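Local atomic coordinates of putative O-acetylhomoserine (Thiol)-lyase (Campylobacter jejuni, PDB entry 4OC9), a protein that probably uses pyridoxal 5'-phosphate to make homocysteine from O-acetylhomoserine and sulfide, as a member of the trans-sulfuration enzyme family. Residues D134-I142 and K166-I176; M85-I93 and Y109-L120. All blocks are in the same frame, centred on the assembly; numbering follows the deposited sequence.

How the contacts relate
Both contacts join pairs of helices that run in the same general direction in the large sheet domain. Contact 2, M85-I93 with Y109-L120, lies in the core, its centre about 11 Å from the centre of the chain, between the cofactor phosphate and a neighbouring subunit. Contact 1, D134-I142 with K166-I176, is partly buried, its centre about 21 Å from that of the chain, where no other chain of the assembly reaches it. Strand 146-152 lies under side chains of both. Their chemistry follows their place: contact 2 is apolar with sulfur and selenium and has no hydrogen bond across it, whereas contact 1 closes its apolar floor with a carboxylate, a lysine and a histidine.

Contact 1 of 2, residues D134-I142 and K166-I176; sequences DLDSLEKVI and KINQIAKKHKI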
loop_
_atom_site.group_PDB
_atom_site.type_symbol
_atom_site.label_atom_id
_atom_site.label_comp_id
_atom_site.label_asym_id
_atom_site.label_seq_id
_atom_site.Cartn_x
_atom_site.Cartn_y
_atom_site.Cartn_z
ATOM N N ASP D 134 -44.253 -11.240 4.052
ATOM C CA ASP D 134 -45.360 -12.120 3.707
ATOM C C ASP D 134 -44.800 -13.239 2.806
ATOM O O ASP D 134 -44.944 -13.213 1.588
ATOM C CB ASP D 134 -46.433 -11.317 2.960
ATOM C CG ASP D 134 -47.641 -12.157 2.588
ATOM O OD1 ASP D 134 -47.816 -13.268 3.155
ATOM O OD2 ASP D 134 -48.408 -11.682 1.725
ATOM N N LEU D 135 -44.229 -14.243 3.441
ATOM C CA LEU D 135 -43.599 -15.341 2.736
ATOM C C LEU D 135 -44.416 -16.165 1.787
ATOM O O LEU D 135 -43.846 -16.871 0.951
ATOM C CB LEU D 135 -42.759 -16.192 3.699
ATOM C CG LEU D 135 -41.607 -15.396 4.369
ATOM C CD1 LEU D 135 -40.825 -16.269 5.337
ATOM C CD2 LEU D 135 -40.646 -14.781 3.343
ATOM N N ASP D 136 -45.733 -16.104 1.873
ATOM C CA ASP D 136 -46.532 -16.860 0.914
ATOM C C ASP D 136 -46.176 -16.291 -0.473
ATOM O O ASP D 136 -46.205 -17.026 -1.470
ATOM C CB ASP D 136 -48.051 -16.727 1.146
ATOM C CG ASP D 136 -48.523 -17.368 2.438
ATOM O OD1 ASP D 136 -47.802 -18.234 3.001
ATOM O OD2 ASP D 136 -49.648 -17.030 2.876
ATOM N N SER D 137 -45.828 -14.995 -0.530
ATOM C CA SER D 137 -45.464 -14.341 -1.791
ATOM C C SER D 137 -44.217 -14.989 -2.413
ATOM O O SER D 137 -43.986 -14.870 -3.618
ATOM C CB SER D 137 -45.226 -12.844 -1.619
ATOM O OG SER D 137 -44.111 -12.580 -0.772
ATOM N N LEU D 138 -43.402 -15.643 -1.592
ATOM C CA LEU D 138 -42.213 -16.320 -2.090
ATOM C C LEU D 138 -42.608 -17.626 -2.790
ATOM O O LEU D 138 -42.141 -17.891 -3.908
ATOM C CB LEU D 138 -41.196 -16.561 -0.975
ATOM C CG LEU D 138 -39.934 -17.347 -1.332
ATOM C CD1 LEU D 138 -39.211 -16.814 -2.563
ATOM C CD2 LEU D 138 -39.007 -17.382 -0.127
ATOM N N GLU D 139 -43.448 -18.439 -2.147
ATOM C CA GLU D 139 -43.929 -19.724 -2.745
ATOM C C GLU D 139 -44.495 -19.476 -4.128
ATOM O O GLU D 139 -44.265 -20.215 -5.068
ATOM C CB GLU D 139 -45.070 -20.281 -1.928
ATOM C CG GLU D 139 -44.731 -20.754 -0.538
ATOM C CD GLU D 139 -44.158 -22.162 -0.411
ATOM O OE1 GLU D 139 -43.756 -22.705 -1.439
ATOM O OE2 GLU D 139 -44.123 -22.730 0.735
ATOM N N LYS D 140 -45.287 -18.422 -4.199
ATOM C CA LYS D 140 -45.943 -17.980 -5.414
ATOM C C LYS D 140 -45.053 -17.762 -6.637
ATOM O O LYS D 140 -45.417 -18.163 -7.731
ATOM C CB LYS D 140 -46.669 -16.678 -5.098
ATOM C CG LYS D 140 -47.433 -16.053 -6.262
ATOM C CD LYS D 140 -48.158 -14.786 -5.833
ATOM C CE LYS D 140 -48.955 -14.190 -6.983
ATOM N NZ LYS D 140 -49.701 -12.969 -6.567
ATOM N N VAL D 141 -43.898 -17.125 -6.457
ATOM C CA VAL D 141 -43.007 -16.866 -7.588
ATOM C C VAL D 141 -42.036 -17.996 -7.915
ATOM O O VAL D 141 -41.321 -17.928 -8.924
ATOM C CB VAL D 141 -42.239 -15.543 -7.426
ATOM C CG1 VAL D 141 -43.219 -14.369 -7.421
ATOM C CG2 VAL D 141 -41.340 -15.555 -6.182
ATOM N N ILE D 142 -42.031 -19.058 -7.116
ATOM C CA ILE D 142 -41.133 -20.192 -7.361
ATOM C C ILE D 142 -41.600 -21.190 -8.409
ATOM O O ILE D 142 -42.785 -21.549 -8.452
ATOM C CB ILE D 142 -40.895 -20.977 -6.064
ATOM C CG1 ILE D 142 -40.131 -20.090 -5.063
ATOM C CG2 ILE D 142 -40.085 -22.234 -6.331
ATOM C CD1 ILE D 142 -39.854 -20.733 -3.724
ATOM N N LYS D 166 -38.016 -19.405 8.338
ATOM C CA LYS D 166 -39.133 -19.582 7.417
ATOM C C LYS D 166 -38.701 -19.536 5.991
ATOM O O LYS D 166 -39.293 -20.207 5.155
ATOM C CB LYS D 166 -40.223 -18.567 7.688
ATOM C CG LYS D 166 -40.837 -18.776 9.047
ATOM C CD LYS D 166 -41.985 -17.832 9.309
ATOM C CE LYS D 166 -42.558 -18.119 10.695
ATOM N NZ LYS D 166 -43.691 -17.221 11.034
ATOM N N ILE D 167 -37.684 -18.735 5.681
ATOM C CA ILE D 167 -37.185 -18.673 4.321
ATOM C C ILE D 167 -36.501 -20.009 4.032
ATOM O O ILE D 167 -36.653 -20.597 2.960
ATOM C CB ILE D 167 -36.213 -17.521 4.115
ATOM C CG1 ILE D 167 -36.968 -16.206 4.209
ATOM C CG2 ILE D 167 -35.588 -17.585 2.728
ATOM C CD1 ILE D 167 -36.105 -14.957 4.093
ATOM N N ASN D 168 -35.752 -20.480 5.011
ATOM C CA ASN D 168 -35.041 -21.731 4.921
ATOM C C ASN D 168 -35.982 -22.898 4.648
ATOM O O ASN D 168 -35.697 -23.743 3.800
ATOM C CB ASN D 168 -34.358 -22.045 6.226
ATOM C CG ASN D 168 -33.505 -23.277 6.132
ATOM O OD1 ASN D 168 -32.727 -23.430 5.183
ATOM N ND2 ASN D 168 -33.606 -24.158 7.129
ATOM N N GLN D 169 -37.085 -22.964 5.386
ATOM C CA GLN D 169 -38.071 -24.038 5.181
ATOM C C GLN D 169 -38.484 -24.143 3.742
ATOM O O GLN D 169 -38.431 -25.205 3.144
ATOM C CB GLN D 169 -39.342 -23.832 6.005
ATOM C CG GLN D 169 -39.293 -24.079 7.505
ATOM C CD GLN D 169 -40.552 -23.556 8.196
ATOM O OE1 GLN D 169 -41.381 -22.886 7.580
ATOM N NE2 GLN D 169 -40.669 -23.826 9.493
ATOM N N ILE D 170 -38.924 -23.024 3.203
ATOM C CA ILE D 170 -39.360 -22.942 1.832
ATOM C C ILE D 170 -38.254 -23.316 0.867
ATOM O O ILE D 170 -38.488 -24.058 -0.100
ATOM C CB ILE D 170 -39.850 -21.514 1.504
ATOM C CG1 ILE D 170 -41.112 -21.186 2.355
ATOM C CG2 ILE D 170 -40.178 -21.396 0.027
ATOM C CD1 ILE D 170 -41.656 -19.781 2.191
ATOM N N ALA D 171 -37.061 -22.794 1.118
ATOM C CA ALA D 171 -35.917 -23.062 0.263
ATOM C C ALA D 171 -35.522 -24.527 0.296
ATOM O O ALA D 171 -35.286 -25.116 -0.749
ATOM C CB ALA D 171 -34.744 -22.205 0.678
ATOM N N LYS D 172 -35.466 -25.114 1.481
ATOM C CA LYS D 172 -35.098 -26.518 1.596
ATOM C C LYS D 172 -36.126 -27.447 0.954
ATOM O O LYS D 172 -35.771 -28.468 0.359
ATOM C CB LYS D 172 -34.698 -26.941 3.041
ATOM C CG LYS D 172 -33.360 -26.305 3.442
ATOM C CD LYS D 172 -32.746 -26.911 4.707
ATOM C CE LYS D 172 -31.465 -26.238 5.171
ATOM N NZ LYS D 172 -30.367 -25.974 4.202
ATOM N N LYS D 173 -37.392 -27.067 1.031
ATOM C CA LYS D 173 -38.445 -27.869 0.480
ATOM C C LYS D 173 -38.253 -28.023 -1.036
ATOM O O LYS D 173 -38.265 -29.132 -1.551
ATOM C CB LYS D 173 -39.798 -27.227 0.765
ATOM C CG LYS D 173 -40.969 -28.122 0.410
ATOM C CD LYS D 173 -42.304 -27.435 0.593
ATOM C CE LYS D 173 -42.504 -26.321 -0.428
ATOM N NZ LYS D 173 -43.841 -25.712 -0.204
ATOM N N HIS D 174 -38.075 -26.906 -1.734
ATOM C CA HIS D 174 -37.894 -26.920 -3.180
ATOM C C HIS D 174 -36.475 -27.230 -3.624
ATOM O O HIS D 174 -36.204 -27.245 -4.829
ATOM C CB HIS D 174 -38.270 -25.563 -3.789
ATOM C CG HIS D 174 -39.689 -25.151 -3.557
ATOM N ND1 HIS D 174 -40.715 -25.481 -4.423
ATOM C CD2 HIS D 174 -40.253 -24.417 -2.572
ATOM C CE1 HIS D 174 -41.851 -24.974 -3.975
ATOM N NE2 HIS D 174 -41.597 -24.321 -2.853
ATOM N N LYS D 175 -35.557 -27.440 -2.685
ATOM C CA LYS D 175 -34.150 -27.748 -3.025
ATOM C C LYS D 175 -33.479 -26.572 -3.758
ATOM O O LYS D 175 -32.755 -26.751 -4.741
ATOM C CB LYS D 175 -34.095 -29.022 -3.861
ATOM C CG LYS D 175 -34.749 -30.153 -3.122
ATOM C CD LYS D 175 -33.824 -30.873 -2.174
ATOM C CE LYS D 175 -32.923 -31.759 -3.023
ATOM N NZ LYS D 175 -31.927 -32.495 -2.199
ATOM N N ILE D 176 -33.763 -25.363 -3.275
ATOM C CA ILE D 176 -33.209 -24.147 -3.845
ATOM C C ILE D 176 -32.153 -23.543 -2.904
ATOM O O ILE D 176 -32.315 -23.534 -1.676
ATOM C CB ILE D 176 -34.297 -23.091 -4.097
ATOM C CG1 ILE D 176 -35.322 -23.621 -5.081
ATOM C CG2 ILE D 176 -33.676 -21.818 -4.656
ATOM C CD1 ILE D 176 -36.492 -22.682 -5.324
#
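The imidazole of H174 has the CG2 methyl of I142 over one face, a CH-pi contact 4.0 Å from the methyl to the ring centroid, while OE1 of E139 and the carbonyl O of I170 lie at its edge, in plane. NE2 of H174 donates to OE1 of E139 over 3.0 Å, almost straight at 171°, on the syn side of the carboxylate, whose plane is turned 67° from the ring. The E139 chain bends at chi2, which turns the acid toward H174 and K173. The bend also lets NZ of K173 pair with OE2 of E139 at 3.1 Å in a salt bridge, with a weak bond to OE1. Two donors thus fix the rotation of the carboxylate, and the lysine would be expected to stabilise its negative charge.

Beneath this polar lid the packing is aliphatic. I170 is central: its CG2 lies 3.8 Å from CD1 of I142 and also meets L138, while its CD1 turns to CB of L135. L135 in turn crosses I167 at about a right angle, and CG2 of I142 touches CD1 of I176 at 3.8 Å. I176 follows K175, whose positive phi belongs to a Schellman motif. L138, I167 and I176 also rest on I149 of strand 146-152, an arrangement typical of neighbouring parallel helices, here crossing at -21°, that pack on one face of an alpha/beta sheet.

Contact 2 of 2, residues M85-I93 and Y109-L120; sequences MAACFYALI and YGGTQTLISHTL
Sulfur and selenium dominate one end of the contact. The selenium of M85, a selenomethionine, lies in the plane of the Y109 ring at its edge, 3.9 Å from CE2 of Y109, a Met-aromatic contact made edge-on. The same selenium lies beside N and OG1 of T112. Bends at chi2 and chi3 (-49° and -56°) carry the terminal CE of M85 to L115, 3.5 Å from its CD2, as the two side chains slide past each other in opposite directions. SG of C88 approaches OG1 of T112 at 4.1 Å, in van der Waals contact.

Aliphatic and aromatic packing takes over further along the helices. L115 holds CG opposite its own backbone nitrogen (chi1 166°), which sets CD2 against helix 85-93, 4.1 Å from CB of F89 and as far from CB of C88. CD1 of L92 crosses to I116, 3.6 Å from its CG1, and also touches CD1 of L120. The other methyl of L120, CD2, meets the F89 ring at its edge, 4.1 Å from CD1 of F89.

Polar links lead from both segments to the rest of the assembly. The backbone N of M85 binds the phosphate of the pyridoxyl-lysine at position 206, and OH of Y109 is hydrogen-bonded to R56 of the second subunit. With no hydrogen bond between the segments, cohesion here comes from shape and dispersion, and this apolar, polarisable interface joins the helix whose M85 N bonds the cofactor phosphate to helix 110-119, at a place where both touch the second subunit.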
loop_
_atom_site.group_PDB
_atom_site.type_symbol
_atom_site.label_atom_id
_atom_site.label_comp_id
_atom_site.label_asym_id
_atom_site.label_seq_id
_atom_site.Cartn_x
_atom_site.Cartn_y
_atom_site.Cartn_z
HETATM N N MSE D 85 -20.861 -5.862 -4.613
HETATM C CA MSE D 85 -21.703 -6.051 -5.792
HETATM C C MSE D 85 -21.195 -7.229 -6.558
HETATM O O MSE D 85 -21.965 -8.091 -6.953
HETATM C CB MSE D 85 -21.655 -4.856 -6.725
HETATM C CG MSE D 85 -22.429 -3.648 -6.222
HETATM SE SE MSE D 85 -24.262 -4.122 -5.630
HETATM C CE MSE D 85 -24.877 -4.953 -7.293
ATOM N N ALA D 86 -19.886 -7.291 -6.769
ATOM C CA ALA D 86 -19.304 -8.406 -7.488
ATOM C C ALA D 86 -19.647 -9.699 -6.785
ATOM O O ALA D 86 -19.919 -10.705 -7.437
ATOM C CB ALA D 86 -17.800 -8.261 -7.603
ATOM N N ALA D 87 -19.638 -9.689 -5.457
ATOM C CA ALA D 87 -19.988 -10.875 -4.671
ATOM C C ALA D 87 -21.458 -11.273 -4.927
ATOM O O ALA D 87 -21.767 -12.462 -5.070
ATOM C CB ALA D 87 -19.764 -10.620 -3.186
ATOM N N CYS D 88 -22.371 -10.298 -4.924
ATOM C CA CYS D 88 -23.803 -10.576 -5.172
ATOM C C CYS D 88 -23.968 -11.133 -6.605
ATOM O O CYS D 88 -24.590 -12.163 -6.806
ATOM C CB CYS D 88 -24.666 -9.344 -4.945
ATOM S SG CYS D 88 -24.734 -8.742 -3.239
ATOM N N PHE D 89 -23.321 -10.478 -7.571
ATOM C CA PHE D 89 -23.346 -10.889 -8.981
ATOM C C PHE D 89 -22.828 -12.331 -9.149
ATOM O O PHE D 89 -23.513 -13.184 -9.710
ATOM C CB PHE D 89 -22.626 -9.843 -9.816
ATOM C CG PHE D 89 -22.333 -10.274 -11.198
ATOM C CD1 PHE D 89 -23.338 -10.655 -12.046
ATOM C CD2 PHE D 89 -21.033 -10.162 -11.697
ATOM C CE1 PHE D 89 -23.055 -11.023 -13.356
ATOM C CE2 PHE D 89 -20.734 -10.497 -12.991
ATOM C CZ PHE D 89 -21.754 -10.937 -13.837
ATOM N N TYR D 90 -21.621 -12.585 -8.665
ATOM C CA TYR D 90 -21.005 -13.914 -8.719
ATOM C C TYR D 90 -21.840 -14.999 -8.052
ATOM O O TYR D 90 -21.906 -16.110 -8.557
ATOM C CB TYR D 90 -19.596 -13.840 -8.113
ATOM C CG TYR D 90 -18.523 -13.385 -9.079
ATOM C CD1 TYR D 90 -18.797 -12.448 -10.070
ATOM C CD2 TYR D 90 -17.198 -13.747 -8.881
ATOM C CE1 TYR D 90 -17.822 -12.025 -10.942
ATOM C CE2 TYR D 90 -16.203 -13.302 -9.732
ATOM C CZ TYR D 90 -16.520 -12.434 -10.754
ATOM O OH TYR D 90 -15.541 -11.974 -11.603
ATOM N N ALA D 91 -22.490 -14.678 -6.943
ATOM C CA ALA D 91 -23.315 -15.669 -6.238
ATOM C C ALA D 91 -24.550 -16.070 -7.068
ATOM O O ALA D 91 -24.876 -17.253 -7.184
ATOM C CB ALA D 91 -23.732 -15.170 -4.887
ATOM N N LEU D 92 -25.185 -15.085 -7.679
ATOM C CA LEU D 92 -26.344 -15.331 -8.514
ATOM C C LEU D 92 -26.007 -16.094 -9.817
ATOM O O LEU D 92 -26.619 -17.131 -10.136
ATOM C CB LEU D 92 -27.045 -14.003 -8.812
ATOM C CG LEU D 92 -27.639 -13.335 -7.553
ATOM C CD1 LEU D 92 -28.080 -11.898 -7.806
ATOM C CD2 LEU D 92 -28.789 -14.156 -6.986
ATOM N N ILE D 93 -25.027 -15.597 -10.570
ATOM C CA ILE D 93 -24.647 -16.260 -11.834
ATOM C C ILE D 93 -24.036 -17.623 -11.610
ATOM O O ILE D 93 -24.016 -18.415 -12.535
ATOM C CB ILE D 93 -23.714 -15.425 -12.729
ATOM C CG1 ILE D 93 -22.372 -15.183 -12.015
ATOM C CG2 ILE D 93 -24.413 -14.131 -13.139
ATOM C CD1 ILE D 93 -21.390 -14.335 -12.795
ATOM N N TYR D 109 -30.555 -3.561 -0.649
ATOM C CA TYR D 109 -29.706 -2.494 -1.090
ATOM C C TYR D 109 -30.075 -2.130 -2.510
ATOM O O TYR D 109 -30.212 -2.993 -3.365
ATOM C CB TYR D 109 -28.214 -2.887 -0.920
ATOM C CG TYR D 109 -27.251 -1.897 -1.517
ATOM C CD1 TYR D 109 -27.086 -0.637 -0.972
ATOM C CD2 TYR D 109 -26.436 -2.263 -2.588
ATOM C CE1 TYR D 109 -26.187 0.267 -1.517
ATOM C CE2 TYR D 109 -25.526 -1.376 -3.137
ATOM C CZ TYR D 109 -25.397 -0.109 -2.608
ATOM O OH TYR D 109 -24.486 0.765 -3.168
ATOM N N GLY D 110 -30.246 -0.830 -2.729
ATOM C CA GLY D 110 -30.619 -0.271 -4.026
ATOM C C GLY D 110 -29.803 -0.775 -5.187
ATOM O O GLY D 110 -30.343 -1.112 -6.256
ATOM N N GLY D 111 -28.496 -0.813 -4.999
ATOM C CA GLY D 111 -27.617 -1.297 -6.039
ATOM C C GLY D 111 -27.927 -2.752 -6.357
ATOM O O GLY D 111 -28.018 -3.135 -7.525
ATOM N N THR D 112 -28.103 -3.575 -5.333
ATOM C CA THR D 112 -28.385 -4.985 -5.557
ATOM C C THR D 112 -29.745 -5.135 -6.251
ATOM O O THR D 112 -29.983 -6.083 -7.020
ATOM C CB THR D 112 -28.434 -5.760 -4.238
ATOM O OG1 THR D 112 -27.255 -5.488 -3.476
ATOM C CG2 THR D 112 -28.543 -7.249 -4.483
ATOM N N GLN D 113 -30.647 -4.217 -5.962
ATOM C CA GLN D 113 -31.980 -4.266 -6.552
ATOM C C GLN D 113 -31.896 -4.001 -8.041
ATOM O O GLN D 113 -32.539 -4.691 -8.833
ATOM C CB GLN D 113 -32.910 -3.296 -5.805
ATOM C CG GLN D 113 -34.350 -3.295 -6.249
ATOM C CD GLN D 113 -35.213 -2.544 -5.261
ATOM O OE1 GLN D 113 -34.748 -2.121 -4.198
ATOM N NE2 GLN D 113 -36.491 -2.398 -5.589
ATOM N N THR D 114 -31.106 -3.007 -8.407
ATOM C CA THR D 114 -30.889 -2.650 -9.819
ATOM C C THR D 114 -30.201 -3.814 -10.542
ATOM O O THR D 114 -30.597 -4.202 -11.634
ATOM C CB THR D 114 -30.053 -1.387 -9.947
ATOM O OG1 THR D 114 -30.783 -0.295 -9.362
ATOM C CG2 THR D 114 -29.797 -1.074 -11.366
ATOM N N LEU D 115 -29.174 -4.368 -9.919
ATOM C CA LEU D 115 -28.452 -5.526 -10.474
ATOM C C LEU D 115 -29.369 -6.663 -10.815
ATOM O O LEU D 115 -29.376 -7.206 -11.917
ATOM C CB LEU D 115 -27.449 -6.076 -9.437
ATOM C CG LEU D 115 -26.872 -7.463 -9.728
ATOM C CD1 LEU D 115 -26.069 -7.491 -11.005
ATOM C CD2 LEU D 115 -26.015 -7.971 -8.607
ATOM N N ILE D 116 -30.165 -7.034 -9.840
ATOM C CA ILE D 116 -31.094 -8.141 -10.009
ATOM C C ILE D 116 -32.304 -7.856 -10.910
ATOM O O ILE D 116 -32.558 -8.631 -11.825
ATOM C CB ILE D 116 -31.586 -8.672 -8.632
ATOM C CG1 ILE D 116 -30.386 -9.135 -7.783
ATOM C CG2 ILE D 116 -32.557 -9.827 -8.807
ATOM C CD1 ILE D 116 -30.733 -9.682 -6.414
ATOM N N SER D 117 -33.025 -6.756 -10.675
ATOM C CA SER D 117 -34.232 -6.457 -11.480
ATOM C C SER D 117 -33.976 -5.855 -12.852
ATOM O O SER D 117 -34.856 -5.942 -13.704
ATOM C CB SER D 117 -35.228 -5.550 -10.725
ATOM O OG SER D 117 -34.723 -4.238 -10.610
ATOM N N HIS D 118 -32.815 -5.251 -13.088
ATOM C CA HIS D 118 -32.557 -4.680 -14.415
ATOM C C HIS D 118 -31.345 -5.229 -15.138
ATOM O O HIS D 118 -31.463 -5.789 -16.223
ATOM C CB HIS D 118 -32.457 -3.147 -14.386
ATOM C CG HIS D 118 -33.700 -2.473 -13.894
ATOM N ND1 HIS D 118 -34.848 -2.374 -14.652
ATOM C CD2 HIS D 118 -33.957 -1.806 -12.741
ATOM C CE1 HIS D 118 -35.773 -1.717 -13.971
ATOM N NE2 HIS D 118 -35.253 -1.351 -12.814
ATOM N N THR D 119 -30.175 -5.071 -14.541
ATOM C CA THR D 119 -28.933 -5.529 -15.163
ATOM C C THR D 119 -28.859 -7.005 -15.544
ATOM O O THR D 119 -28.398 -7.331 -16.646
ATOM C CB THR D 119 -27.756 -5.157 -14.313
ATOM O OG1 THR D 119 -27.811 -3.755 -14.080
ATOM C CG2 THR D 119 -26.461 -5.520 -15.024
ATOM N N LEU D 120 -29.337 -7.898 -14.690
ATOM C CA LEU D 120 -29.318 -9.328 -15.035
ATOM C C LEU D 120 -30.210 -9.702 -16.259
ATOM O O LEU D 120 -30.000 -10.783 -16.838
ATOM C CB LEU D 120 -29.616 -10.241 -13.848
ATOM C CG LEU D 120 -28.567 -10.274 -12.733
ATOM C CD1 LEU D 120 -29.057 -11.146 -11.608
ATOM C CD2 LEU D 120 -27.234 -10.782 -13.235
#